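Long-range contacts in telomere length regulator taz1 (Schizosaccharomyces pombe, PDB 4ZMI), which binds double-stranded telomeric DNA and regulates telomere length and function, the chain described here being its helical, TRF-family domain: residues Phe73-Phe77 / Leu118-Ile123; Leu11-Gln16 / Phe91-Pro97; Pro43-Ser47 / Leu110-Asn115. All coordinates share one frame; numbering follows the deposited sequence.

Contact 1 of 3, residues Phe73-Phe77 / Leu118-Ile123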
ATOM      1  N   PHE A  73       8.615  -5.620  -3.901  1.00 48.24           N
ATOM      2  CA  PHE A  73       8.082  -4.830  -2.781  1.00 56.79           C
ATOM      3  C   PHE A  73       6.566  -4.955  -2.661  1.00 53.47           C
ATOM      4  O   PHE A  73       5.894  -4.081  -2.115  1.00 58.84           O
ATOM      5  CB  PHE A  73       8.593  -3.376  -2.835  1.00 43.30           C
ATOM      6  CG  PHE A  73      10.050  -3.288  -2.573  1.00 45.28           C
ATOM      7  CD1 PHE A  73      10.963  -3.458  -3.604  1.00 48.17           C
ATOM      8  CD2 PHE A  73      10.520  -3.145  -1.295  1.00 49.30           C
ATOM      9  CE1 PHE A  73      12.311  -3.449  -3.356  1.00 50.92           C
ATOM     10  CE2 PHE A  73      11.875  -3.121  -1.045  1.00 54.02           C
ATOM     11  CZ  PHE A  73      12.771  -3.271  -2.075  1.00 50.03           C
ATOM     12  N   ARG A  74       6.054  -6.038  -3.246  1.00 56.53           N
ATOM     13  CA  ARG A  74       4.738  -6.595  -2.925  1.00 55.35           C
ATOM     14  C   ARG A  74       3.579  -5.940  -3.637  1.00 52.33           C
ATOM     15  O   ARG A  74       2.441  -6.410  -3.535  1.00 53.02           O
ATOM     16  CB  ARG A  74       4.491  -6.567  -1.412  1.00 56.78           C
ATOM     17  CG  ARG A  74       5.543  -7.318  -0.631  1.00 66.54           C
ATOM     18  CD  ARG A  74       5.755  -6.747   0.772  1.00 71.31           C
ATOM     19  NE  ARG A  74       5.398  -7.748   1.758  1.00 83.68           N
ATOM     20  CZ  ARG A  74       4.243  -7.756   2.403  1.00 91.15           C
ATOM     21  NH1 ARG A  74       3.376  -6.783   2.173  1.00 96.66           N
ATOM     22  NH2 ARG A  74       3.970  -8.716   3.279  1.00 89.63           N
ATOM     23  N   THR A  75       3.855  -4.856  -4.346  1.00 46.80           N
ATOM     24  CA  THR A  75       2.782  -4.099  -4.965  1.00 50.26           C
ATOM     25  C   THR A  75       3.379  -3.210  -6.058  1.00 54.14           C
ATOM     26  O   THR A  75       4.566  -3.296  -6.369  1.00 47.77           O
ATOM     27  CB  THR A  75       2.072  -3.226  -3.914  1.00 50.40           C
ATOM     28  OG1 THR A  75       0.984  -2.530  -4.520  1.00 51.91           O
ATOM     29  CG2 THR A  75       3.043  -2.212  -3.392  1.00 52.08           C
ATOM     30  N   ILE A  76       2.539  -2.366  -6.630  1.00 53.46           N
ATOM     31  CA  ILE A  76       2.910  -1.546  -7.765  1.00 55.94           C
ATOM     32  C   ILE A  76       3.287  -0.148  -7.322  1.00 60.25           C
ATOM     33  O   ILE A  76       2.610   0.440  -6.485  1.00 72.28           O
ATOM     34  CB  ILE A  76       1.718  -1.380  -8.697  1.00 64.44           C
ATOM     35  CG1 ILE A  76       1.254  -2.739  -9.219  1.00 66.20           C
ATOM     36  CG2 ILE A  76       2.069  -0.417  -9.820  1.00 66.26           C
ATOM     37  CD1 ILE A  76       2.304  -3.461 -10.026  1.00 75.51           C
ATOM     38  N   PHE A  77       4.345   0.402  -7.904  1.00 50.70           N
ATOM     39  CA  PHE A  77       4.794   1.729  -7.532  1.00 48.19           C
ATOM     40  C   PHE A  77       4.668   2.742  -8.634  1.00 54.92           C
ATOM     41  O   PHE A  77       5.489   2.785  -9.561  1.00 53.54           O
ATOM     42  CB  PHE A  77       6.213   1.656  -7.003  1.00 41.17           C
ATOM     43  CG  PHE A  77       6.290   0.960  -5.697  1.00 50.37           C
ATOM     44  CD1 PHE A  77       6.408  -0.413  -5.643  1.00 41.89           C
ATOM     45  CD2 PHE A  77       6.149   1.677  -4.512  1.00 54.18           C
ATOM     46  CE1 PHE A  77       6.453  -1.066  -4.430  1.00 49.49           C
ATOM     47  CE2 PHE A  77       6.191   1.051  -3.290  1.00 43.16           C
ATOM     48  CZ  PHE A  77       6.335  -0.340  -3.237  1.00 36.92           C
ATOM     49  N   LEU A 118       3.175  -4.001   5.647  1.00 45.49           N
ATOM     50  CA  LEU A 118       4.206  -3.538   4.715  1.00 44.25           C
ATOM     51  C   LEU A 118       3.606  -3.065   3.412  1.00 40.93           C
ATOM     52  O   LEU A 118       4.070  -2.087   2.857  1.00 45.14           O
ATOM     53  CB  LEU A 118       5.231  -4.635   4.433  1.00 46.41           C
ATOM     54  CG  LEU A 118       5.941  -5.173   5.668  1.00 52.00           C
ATOM     55  CD1 LEU A 118       6.865  -6.312   5.259  1.00 53.82           C
ATOM     56  CD2 LEU A 118       6.703  -4.052   6.327  1.00 53.24           C
ATOM     57  N   THR A 119       2.565  -3.738   2.925  1.00 44.97           N
ATOM     58  CA  THR A 119       2.039  -3.393   1.593  1.00 49.36           C
ATOM     59  C   THR A 119       1.236  -2.109   1.624  1.00 47.62           C
ATOM     60  O   THR A 119       1.311  -1.292   0.713  1.00 50.41           O
ATOM     61  CB  THR A 119       1.152  -4.486   1.013  1.00 48.29           C
ATOM     62  OG1 THR A 119       1.815  -5.741   1.130  1.00 54.97           O
ATOM     63  CG2 THR A 119       0.853  -4.213  -0.446  1.00 46.54           C
ATOM     64  N   LEU A 120       0.452  -1.930   2.679  1.00 51.22           N
ATOM     65  CA  LEU A 120      -0.283  -0.680   2.840  1.00 46.25           C
ATOM     66  C   LEU A 120       0.728   0.454   3.037  1.00 43.75           C
ATOM     67  O   LEU A 120       0.579   1.546   2.478  1.00 44.83           O
ATOM     68  CB  LEU A 120      -1.234  -0.784   4.028  1.00 44.61           C
ATOM     69  CG  LEU A 120      -2.399  -1.699   3.698  1.00 48.68           C
ATOM     70  CD1 LEU A 120      -3.303  -1.944   4.913  1.00 52.09           C
ATOM     71  CD2 LEU A 120      -3.181  -1.086   2.565  1.00 47.49           C
ATOM     72  N   ARG A 121       1.785   0.184   3.804  1.00 38.71           N
ATOM     73  CA  ARG A 121       2.824   1.188   3.970  1.00 41.98           C
ATOM     74  C   ARG A 121       3.373   1.616   2.607  1.00 50.05           C
ATOM     75  O   ARG A 121       3.520   2.820   2.334  1.00 46.71           O
ATOM     76  CB  ARG A 121       3.948   0.682   4.859  1.00 38.92           C
ATOM     77  CG  ARG A 121       4.723   1.810   5.486  1.00 50.24           C
ATOM     78  CD  ARG A 121       5.943   1.300   6.198  1.00 48.78           C
ATOM     79  NE  ARG A 121       5.581   0.242   7.117  1.00 45.83           N
ATOM     80  CZ  ARG A 121       6.461  -0.478   7.786  1.00 50.95           C
ATOM     81  NH1 ARG A 121       7.749  -0.227   7.638  1.00 46.51           N
ATOM     82  NH2 ARG A 121       6.046  -1.434   8.598  1.00 48.94           N
ATOM     83  N   SER A 122       3.641   0.631   1.746  1.00 38.77           N
ATOM     84  CA  SER A 122       4.164   0.918   0.410  1.00 40.62           C
ATOM     85  C   SER A 122       3.193   1.791  -0.340  1.00 41.32           C
ATOM     86  O   SER A 122       3.591   2.770  -0.949  1.00 42.88           O
ATOM     87  CB  SER A 122       4.375  -0.387  -0.374  1.00 41.14           C
ATOM     88  OG  SER A 122       5.407  -1.116   0.235  1.00 46.29           O
ATOM     89  N   ILE A 123       1.913   1.415  -0.322  1.00 44.12           N
ATOM     90  CA  ILE A 123       0.932   2.144  -1.122  1.00 50.90           C
ATOM     91  C   ILE A 123       0.774   3.577  -0.643  1.00 55.22           C
ATOM     92  O   ILE A 123       0.788   4.494  -1.459  1.00 58.13           O
ATOM     93  CB  ILE A 123      -0.419   1.423  -1.166  1.00 55.60           C
ATOM     94  CG1 ILE A 123      -0.229   0.044  -1.780  1.00 52.52           C
ATOM     95  CG2 ILE A 123      -1.441   2.205  -1.987  1.00 49.17           C
ATOM     96  CD1 ILE A 123      -1.373  -0.892  -1.502  1.00 55.61           C
TER
HETATM   97  O   HOH W   1       5.993  -3.684   0.805  1.00 45.78           O
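L118 opens the helical segment by laying its CB over one face of the R74 guanidinium, with NH1 of R74 3.6 Å from that carbon. R74 follows F73 with a positive phi (83°), and its chain bends at the third torsion to carry the flat group across the start of the helix. T119 comes to the edge of the same guanidinium, but the modelled separation there is too small to be trusted. A weak, long ion pair links R74 to D109, whose carboxylate also accepts a hydrogen bond from the backbone N of L120. The methyl of T119 does the packing: CG2 stands 3.8 Å from CB of T75, and the two side chains pass at a slant. S122 has two uses. Its CB rests 3.5 Å from CZ of F77, with CG2 of T75 3.8 Å from the same CB, while OG, hydrogen-bonded to the carbonyl O of C170, also accepts from a water at 2.7 Å. That water donates a second bond, of 2.9 Å, to the carbonyl O of F73, so a single molecule bridges loop and helix where no direct hydrogen bond spans them. I123 ends the segment with CG1 4.0 Å from OG1 of T75. The chi1 of T75 (-178°) sets this hydroxyl opposite its own backbone N, where it bonds to the hydroxyl of T105. The loop 73-77, which ends at F77 as N-cap of helix 78-83, thus packs against both helix 118-130 and helix 95-107, which also touch each other through I123 and Q102; T75 too meets Q102, while L120 and I123 reach helix 214-229.

Contact 2 of 3, residues Leu11-Gln16 / Phe91-Pro97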
ATOM      1  N   LEU A  11       3.874  -8.433 -17.353  1.00 62.59           N
ATOM      2  CA  LEU A  11       2.709  -7.848 -16.668  1.00 63.67           C
ATOM      3  C   LEU A  11       1.883  -7.034 -17.661  1.00 69.81           C
ATOM      4  O   LEU A  11       0.658  -7.047 -17.609  1.00 68.14           O
ATOM      5  CB  LEU A  11       3.090  -7.010 -15.416  1.00 57.14           C
ATOM      6  CG  LEU A  11       1.924  -6.486 -14.548  1.00 69.29           C
ATOM      7  CD1 LEU A  11       1.026  -7.621 -14.112  1.00 65.02           C
ATOM      8  CD2 LEU A  11       2.376  -5.667 -13.306  1.00 66.59           C
ATOM      9  N   VAL A  12       2.555  -6.352 -18.586  1.00 73.39           N
ATOM     10  CA  VAL A  12       1.855  -5.629 -19.644  1.00 83.35           C
ATOM     11  C   VAL A  12       0.908  -6.573 -20.402  1.00 89.69           C
ATOM     12  O   VAL A  12      -0.241  -6.224 -20.685  1.00 86.06           O
ATOM     13  CB  VAL A  12       2.851  -4.962 -20.620  1.00 82.00           C
ATOM     14  CG1 VAL A  12       2.120  -4.161 -21.709  1.00 76.87           C
ATOM     15  CG2 VAL A  12       3.823  -4.069 -19.861  1.00 76.03           C
ATOM     16  N   ASN A  13       1.395  -7.778 -20.695  1.00 94.15           N
ATOM     17  CA  ASN A  13       0.619  -8.787 -21.426  1.00 99.90           C
ATOM     18  C   ASN A  13      -0.599  -9.322 -20.656  1.00101.01           C
ATOM     19  O   ASN A  13      -1.692  -9.409 -21.203  1.00111.92           O
ATOM     20  CB  ASN A  13       1.516  -9.955 -21.870  1.00101.11           C
ATOM     21  CG  ASN A  13       2.402  -9.605 -23.065  1.00108.02           C
ATOM     22  OD1 ASN A  13       2.318  -8.508 -23.619  1.00113.41           O
ATOM     23  ND2 ASN A  13       3.262 -10.542 -23.462  1.00105.66           N
ATOM     24  N   ASP A  14      -0.414  -9.669 -19.387  1.00 93.27           N
ATOM     25  CA  ASP A  14      -1.480 -10.294 -18.606  1.00 85.53           C
ATOM     26  C   ASP A  14      -2.229  -9.302 -17.752  1.00 84.87           C
ATOM     27  O   ASP A  14      -2.952  -9.680 -16.825  1.00 88.77           O
ATOM     28  CB  ASP A  14      -0.888 -11.352 -17.699  1.00 80.10           C
ATOM     29  CG  ASP A  14       0.091 -12.226 -18.419  1.00 86.85           C
ATOM     30  OD1 ASP A  14      -0.082 -12.404 -19.642  1.00 90.45           O
ATOM     31  OD2 ASP A  14       1.032 -12.722 -17.767  1.00 90.20           O
ATOM     32  N   CYS A  15      -2.061  -8.032 -18.075  1.00 90.19           N
ATOM     33  CA  CYS A  15      -2.492  -6.958 -17.195  1.00 90.67           C
ATOM     34  C   CYS A  15      -3.985  -6.984 -16.937  1.00 94.89           C
ATOM     35  O   CYS A  15      -4.433  -7.186 -15.803  1.00 90.75           O
ATOM     36  CB  CYS A  15      -2.090  -5.616 -17.795  1.00 87.74           C
ATOM     37  SG  CYS A  15      -2.033  -4.293 -16.608  1.00111.36           S
ATOM     38  N   GLN A  16      -4.761  -6.787 -17.995  1.00 98.67           N
ATOM     39  CA  GLN A  16      -6.201  -6.674 -17.826  1.00104.23           C
ATOM     40  C   GLN A  16      -6.785  -7.945 -17.213  1.00104.84           C
ATOM     41  O   GLN A  16      -7.713  -7.874 -16.410  1.00107.99           O
ATOM     42  CB  GLN A  16      -6.889  -6.328 -19.145  1.00105.35           C
ATOM     43  CG  GLN A  16      -8.084  -5.394 -18.982  1.00109.73           C
ATOM     44  CD  GLN A  16      -7.691  -3.925 -18.984  1.00108.02           C
ATOM     45  OE1 GLN A  16      -6.742  -3.528 -19.665  1.00106.78           O
ATOM     46  NE2 GLN A  16      -8.423  -3.111 -18.224  1.00102.69           N
ATOM     47  N   PHE A  91       3.815   1.068 -19.358  1.00 74.10           N
ATOM     48  CA  PHE A  91       2.572   1.049 -18.567  1.00 75.89           C
ATOM     49  C   PHE A  91       1.620   2.231 -18.696  1.00 83.04           C
ATOM     50  O   PHE A  91       0.454   2.133 -18.301  1.00 83.01           O
ATOM     51  CB  PHE A  91       2.873   0.809 -17.091  1.00 69.90           C
ATOM     52  CG  PHE A  91       3.328  -0.574 -16.800  1.00 66.49           C
ATOM     53  CD1 PHE A  91       4.641  -0.817 -16.450  1.00 63.03           C
ATOM     54  CD2 PHE A  91       2.450  -1.636 -16.897  1.00 68.09           C
ATOM     55  CE1 PHE A  91       5.069  -2.089 -16.182  1.00 56.33           C
ATOM     56  CE2 PHE A  91       2.869  -2.916 -16.639  1.00 65.23           C
ATOM     57  CZ  PHE A  91       4.174  -3.147 -16.287  1.00 64.19           C
ATOM     58  N   GLU A  92       2.123   3.337 -19.231  1.00 88.79           N
ATOM     59  CA  GLU A  92       1.352   4.566 -19.449  1.00 95.08           C
ATOM     60  C   GLU A  92      -0.122   4.368 -19.870  1.00 93.31           C
ATOM     61  O   GLU A  92      -0.986   5.156 -19.502  1.00 85.60           O
ATOM     62  CB  GLU A  92       2.111   5.434 -20.466  1.00104.41           C
ATOM     63  CG  GLU A  92       1.376   6.625 -21.039  1.00109.66           C
ATOM     64  CD  GLU A  92       2.147   7.250 -22.190  1.00113.52           C
ATOM     65  OE1 GLU A  92       1.658   7.205 -23.343  1.00116.21           O
ATOM     66  OE2 GLU A  92       3.251   7.778 -21.939  1.00115.24           O
ATOM     67  N   ASP A  93      -0.409   3.308 -20.624  1.00103.39           N
ATOM     68  CA  ASP A  93      -1.776   3.031 -21.075  1.00110.74           C
ATOM     69  C   ASP A  93      -2.581   2.297 -20.017  1.00108.04           C
ATOM     70  O   ASP A  93      -3.800   2.442 -19.934  1.00112.78           O
ATOM     71  CB  ASP A  93      -1.771   2.173 -22.352  1.00120.92           C
ATOM     72  CG  ASP A  93      -1.742   3.001 -23.634  1.00127.30           C
ATOM     73  OD1 ASP A  93      -2.713   3.747 -23.884  1.00126.92           O
ATOM     74  OD2 ASP A  93      -0.765   2.876 -24.409  1.00130.88           O
ATOM     75  N   LEU A  94      -1.887   1.504 -19.210  1.00101.45           N
ATOM     76  CA  LEU A  94      -2.533   0.525 -18.346  1.00 94.73           C
ATOM     77  C   LEU A  94      -2.810   1.001 -16.923  1.00 89.90           C
ATOM     78  O   LEU A  94      -2.855   0.186 -16.004  1.00 88.66           O
ATOM     79  CB  LEU A  94      -1.668  -0.732 -18.281  1.00 91.69           C
ATOM     80  CG  LEU A  94      -1.486  -1.458 -19.603  1.00 94.34           C
ATOM     81  CD1 LEU A  94      -0.435  -2.551 -19.489  1.00 92.57           C
ATOM     82  CD2 LEU A  94      -2.821  -2.027 -20.012  1.00101.41           C
ATOM     83  N   GLU A  95      -2.994   2.301 -16.721  1.00 87.31           N
ATOM     84  CA  GLU A  95      -3.134   2.801 -15.354  1.00 83.37           C
ATOM     85  C   GLU A  95      -4.343   2.214 -14.635  1.00 84.64           C
ATOM     86  O   GLU A  95      -4.238   1.783 -13.492  1.00 84.35           O
ATOM     87  CB  GLU A  95      -3.173   4.325 -15.311  1.00 86.59           C
ATOM     88  CG  GLU A  95      -3.003   4.873 -13.916  1.00 89.53           C
ATOM     89  CD  GLU A  95      -3.244   6.362 -13.833  1.00 97.96           C
ATOM     90  OE1 GLU A  95      -2.351   7.140 -14.219  1.00102.01           O
ATOM     91  OE2 GLU A  95      -4.331   6.756 -13.373  1.00 99.44           O
ATOM     92  N   LYS A  96      -5.479   2.174 -15.323  1.00 92.27           N
ATOM     93  CA  LYS A  96      -6.719   1.631 -14.761  1.00 90.93           C
ATOM     94  C   LYS A  96      -6.553   0.224 -14.164  1.00 88.10           C
ATOM     95  O   LYS A  96      -6.872   0.015 -13.002  1.00 94.54           O
ATOM     96  CB  LYS A  96      -7.886   1.668 -15.775  1.00101.79           C
ATOM     97  CG  LYS A  96      -7.804   2.756 -16.867  1.00112.17           C
ATOM     98  CD  LYS A  96      -6.927   2.330 -18.070  1.00106.20           C
ATOM     99  CE  LYS A  96      -7.034   3.306 -19.243  1.00104.83           C
ATOM    100  NZ  LYS A  96      -8.206   3.036 -20.130  1.00105.19           N
ATOM    101  N   PRO A  97      -6.053  -0.751 -14.941  1.00 86.56           N
ATOM    102  CA  PRO A  97      -5.934  -2.066 -14.299  1.00 84.11           C
ATOM    103  C   PRO A  97      -4.805  -2.142 -13.274  1.00 83.05           C
ATOM    104  O   PRO A  97      -4.855  -3.016 -12.416  1.00 87.81           O
ATOM    105  CB  PRO A  97      -5.626  -2.998 -15.475  1.00 82.61           C
ATOM    106  CG  PRO A  97      -4.940  -2.134 -16.441  1.00 79.52           C
ATOM    107  CD  PRO A  97      -5.664  -0.818 -16.358  1.00 84.73           C
TER
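V12 and F91 meet methyl to ring: CG2 of V12 sits over one face of the F91 phenyl, 4.0 Å from its centroid and 30° off the normal, a CH-pi contact. L11 closes on the rim of the same ring, its CB near the ring plane and 4.1 Å from CZ of F91. The ring therefore fills a notch made by two consecutive residues of helix 5-35, and W3 lies nearly parallel to it as a further neighbour. With an alanine at F91, the V12 methyl would probably lose its aromatic partner and a gap open beside L11 and W3. The next bump is L94. Its CD1 fits the hollow between V12 and C15, one helical turn apart, at 3.7 Å from both CG1 of V12 and SG of C15. The sulfur fills the next hollow: a chi1 of -160°, nearly opposite the backbone N, swings SG between L94 and the proline ring, 3.6 Å from CG of P97. Q16 bends at its second torsion and slants its amide across that ring, NE2 being 3.9 Å from CB of P97. No hydrogen bond spans the segments; shape does the joining. The loop keeps its form through a type I turn, closed by a 2.6 Å bond from N of L94 to O of F91. L94 is the N-cap of helix 95-107, and P97 lies in its first turn, where a missing backbone N-H costs no helical bond. The arrangement, a tight turn between helices 85-91 and 95-107 packed on the long helix 5-35, belongs to the all-helical domain of Taz1, assigned by sequence to the TRF family.

Contact 3 of 3, residues Pro43-Ser47 / Leu110-Asn115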
ATOM      1  N   PRO A  43      -7.119  -8.346  12.408  1.00 74.43           N
ATOM      2  CA  PRO A  43      -6.861  -9.102  11.182  1.00 75.32           C
ATOM      3  C   PRO A  43      -7.158 -10.594  11.328  1.00 73.15           C
ATOM      4  O   PRO A  43      -7.767 -11.170  10.427  1.00 66.35           O
ATOM      5  CB  PRO A  43      -5.364  -8.857  10.915  1.00 79.16           C
ATOM      6  CG  PRO A  43      -4.859  -8.000  12.062  1.00 78.02           C
ATOM      7  CD  PRO A  43      -6.053  -7.362  12.669  1.00 73.73           C
ATOM      8  N   GLU A  44      -6.765 -11.201  12.444  1.00 75.25           N
ATOM      9  CA  GLU A  44      -7.014 -12.628  12.638  1.00 82.71           C
ATOM     10  C   GLU A  44      -8.497 -12.962  12.527  1.00 82.86           C
ATOM     11  O   GLU A  44      -8.874 -14.008  11.981  1.00 85.44           O
ATOM     12  CB  GLU A  44      -6.466 -13.118  13.972  1.00 93.74           C
ATOM     13  CG  GLU A  44      -6.807 -14.570  14.270  1.00108.42           C
ATOM     14  CD  GLU A  44      -6.201 -15.533  13.269  1.00116.44           C
ATOM     15  OE1 GLU A  44      -5.037 -15.307  12.858  1.00116.25           O
ATOM     16  OE2 GLU A  44      -6.887 -16.516  12.899  1.00118.45           O
ATOM     17  N   SER A  45      -9.335 -12.060  13.019  1.00 73.68           N
ATOM     18  CA  SER A  45     -10.782 -12.246  12.913  1.00 81.71           C
ATOM     19  C   SER A  45     -11.238 -12.114  11.471  1.00 83.43           C
ATOM     20  O   SER A  45     -12.138 -12.837  11.017  1.00 84.41           O
ATOM     21  CB  SER A  45     -11.527 -11.236  13.783  1.00 76.13           C
ATOM     22  OG  SER A  45     -11.103 -11.343  15.127  1.00 81.25           O
ATOM     23  N   PHE A  46     -10.618 -11.173  10.765  1.00 74.52           N
ATOM     24  CA  PHE A  46     -10.881 -10.977   9.350  1.00 74.03           C
ATOM     25  C   PHE A  46     -10.577 -12.294   8.650  1.00 75.05           C
ATOM     26  O   PHE A  46     -11.298 -12.709   7.736  1.00 83.33           O
ATOM     27  CB  PHE A  46     -10.012  -9.842   8.805  1.00 69.39           C
ATOM     28  CG  PHE A  46     -10.593  -9.145   7.617  1.00 72.93           C
ATOM     29  CD1 PHE A  46     -11.601  -9.733   6.870  1.00 72.56           C
ATOM     30  CD2 PHE A  46     -10.120  -7.896   7.238  1.00 71.92           C
ATOM     31  CE1 PHE A  46     -12.131  -9.091   5.767  1.00 73.12           C
ATOM     32  CE2 PHE A  46     -10.644  -7.251   6.134  1.00 70.69           C
ATOM     33  CZ  PHE A  46     -11.651  -7.854   5.398  1.00 73.13           C
ATOM     34  N   SER A  47      -9.533 -12.972   9.121  1.00 74.94           N
ATOM     35  CA  SER A  47      -9.084 -14.220   8.502  1.00 87.12           C
ATOM     36  C   SER A  47     -10.089 -15.346   8.709  1.00 82.43           C
ATOM     37  O   SER A  47     -10.490 -16.024   7.764  1.00 81.06           O
ATOM     38  CB  SER A  47      -7.722 -14.643   9.059  1.00 88.83           C
ATOM     39  OG  SER A  47      -6.714 -13.731   8.685  1.00 86.53           O
ATOM     40  N   LEU A 110      -4.491  -6.273   4.957  1.00 59.50           N
ATOM     41  CA  LEU A 110      -5.280  -6.097   6.181  1.00 59.97           C
ATOM     42  C   LEU A 110      -5.331  -7.379   6.983  1.00 69.62           C
ATOM     43  O   LEU A 110      -5.768  -7.380   8.134  1.00 65.56           O
ATOM     44  CB  LEU A 110      -6.706  -5.694   5.837  1.00 58.98           C
ATOM     45  CG  LEU A 110      -6.821  -4.319   5.203  1.00 62.86           C
ATOM     46  CD1 LEU A 110      -8.190  -4.149   4.573  1.00 62.31           C
ATOM     47  CD2 LEU A 110      -6.519  -3.231   6.244  1.00 60.88           C
ATOM     48  N   LEU A 111      -4.904  -8.475   6.360  1.00 67.03           N
ATOM     49  CA  LEU A 111      -4.914  -9.784   7.003  1.00 68.62           C
ATOM     50  C   LEU A 111      -3.634 -10.053   7.796  1.00 67.89           C
ATOM     51  O   LEU A 111      -3.505 -11.085   8.446  1.00 62.11           O
ATOM     52  CB  LEU A 111      -5.140 -10.887   5.960  1.00 73.63           C
ATOM     53  CG  LEU A 111      -6.464 -10.823   5.191  1.00 75.48           C
ATOM     54  CD1 LEU A 111      -6.584 -11.937   4.166  1.00 69.39           C
ATOM     55  CD2 LEU A 111      -7.645 -10.860   6.166  1.00 82.02           C
ATOM     56  N   ASP A 112      -2.683  -9.125   7.736  1.00 66.81           N
ATOM     57  CA  ASP A 112      -1.389  -9.311   8.397  1.00 59.68           C
ATOM     58  C   ASP A 112      -1.541  -9.181   9.912  1.00 64.20           C
ATOM     59  O   ASP A 112      -1.556  -8.078  10.443  1.00 63.10           O
ATOM     60  CB  ASP A 112      -0.378  -8.282   7.864  1.00 56.71           C
ATOM     61  CG  ASP A 112       0.891  -8.218   8.691  1.00 57.61           C
ATOM     62  OD1 ASP A 112       1.178  -9.171   9.446  1.00 57.71           O
ATOM     63  OD2 ASP A 112       1.606  -7.198   8.591  1.00 63.25           O
ATOM     64  N   ASN A 113      -1.617 -10.303  10.619  1.00 68.53           N
ATOM     65  CA  ASN A 113      -1.796 -10.238  12.070  1.00 70.95           C
ATOM     66  C   ASN A 113      -0.563  -9.804  12.871  1.00 66.94           C
ATOM     67  O   ASN A 113      -0.577  -9.880  14.091  1.00 64.23           O
ATOM     68  CB  ASN A 113      -2.408 -11.536  12.631  1.00 78.73           C
ATOM     69  CG  ASN A 113      -1.436 -12.705  12.644  1.00 87.67           C
ATOM     70  OD1 ASN A 113      -0.243 -12.548  12.908  1.00 90.93           O
ATOM     71  ND2 ASN A 113      -1.954 -13.899  12.367  1.00 89.80           N
ATOM     72  N   THR A 114       0.503  -9.365  12.201  1.00 63.62           N
ATOM     73  CA  THR A 114       1.628  -8.773  12.921  1.00 61.91           C
ATOM     74  C   THR A 114       1.452  -7.253  12.985  1.00 62.14           C
ATOM     75  O   THR A 114       2.193  -6.556  13.685  1.00 61.71           O
ATOM     76  CB  THR A 114       2.965  -9.056  12.235  1.00 66.47           C
ATOM     77  OG1 THR A 114       2.939  -8.522  10.905  1.00 63.78           O
ATOM     78  CG2 THR A 114       3.256 -10.561  12.179  1.00 60.40           C
ATOM     79  N   ASN A 115       0.472  -6.750  12.241  1.00 53.32           N
ATOM     80  CA  ASN A 115       0.214  -5.315  12.147  1.00 55.19           C
ATOM     81  C   ASN A 115       1.358  -4.490  11.513  1.00 61.61           C
ATOM     82  O   ASN A 115       1.424  -3.265  11.681  1.00 56.10           O
ATOM     83  CB  ASN A 115      -0.161  -4.750  13.523  1.00 49.95           C
ATOM     84  CG  ASN A 115      -1.389  -5.425  14.110  1.00 57.61           C
ATOM     85  OD1 ASN A 115      -2.329  -5.742  13.395  1.00 63.62           O
ATOM     86  ND2 ASN A 115      -1.374  -5.659  15.413  1.00 52.22           N
TER
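P43, the first residue of helix 43-50, presses into the bend of 110-115, a loop built from a type I beta turn (D112 to N115) and an Asx turn on D112. Its CB lies only 3.2 Å from the carbonyl O of L110, while its CG approaches the other limb of the bend, 3.6 Å from OD1 of N115. The pyrrolidine ring and the N115 side chain cross at nearly a right angle; the N115 amide is held by T155, whose OG1 is hydrogen-bonded to ND2. E44 follows, partly exposed. Folded at the second torsion (chi2 63°), it runs beside N113, both pointing the same way, and ND2 of N113 gives OE1 of E44 a weak hydrogen bond of 3.4 Å, bent to 141°. The carboxylate and amide planes are turned 43° apart. The other oxygen of E44 stands close to the carboxylate of E48, a proximity that may make the glutamate pair somewhat easier to protonate. F46 supplies the apolar end: CD2 of L111 lies against the root of its ring, 3.7 Å from CB of F46, and the two side chains cross almost perpendicularly. CE2 of F46 reaches CB of L110 at longer range. F214 of helix 214-229 backs both P43 and F46, and L111 continues onto L58 and Y59 of helix 52-68, so the contact joins helix 43-50 and the 110-115 loop to helices 214-229 and 52-68. S47 completes the segment, its OG near CD2 of L111 and weakly bonded to O of P43 one turn back. In the loop, D112 fixes the Asx turn: its OD1 accepts N-H of T114 at 2.8 Å, from above the carboxylate plane.

Overall arrangement
Contact 1 lies close to the middle of the chain, its centre about 17 Å from that of contact 2 and 16 Å from that of contact 3; the centres of contacts 2 and 3 are about 29 Å apart. It touches both: CD1 of I76 packs 4.0 Å from CD2 of L11, and CD1 of L120 3.7 Å from CD2 of L110. Along the chain come 11-16, 43-47, 73-77, 91-97, 110-115 and 118-123, so the three pairings interleave. Helix 95-107 begins in contact 2, runs beside contact 1 and leads into the loop of contact 3. The interleaving ties the first half of the helical domain together, with helix 214-229 from the C-terminal part packing on contacts 1 and 3.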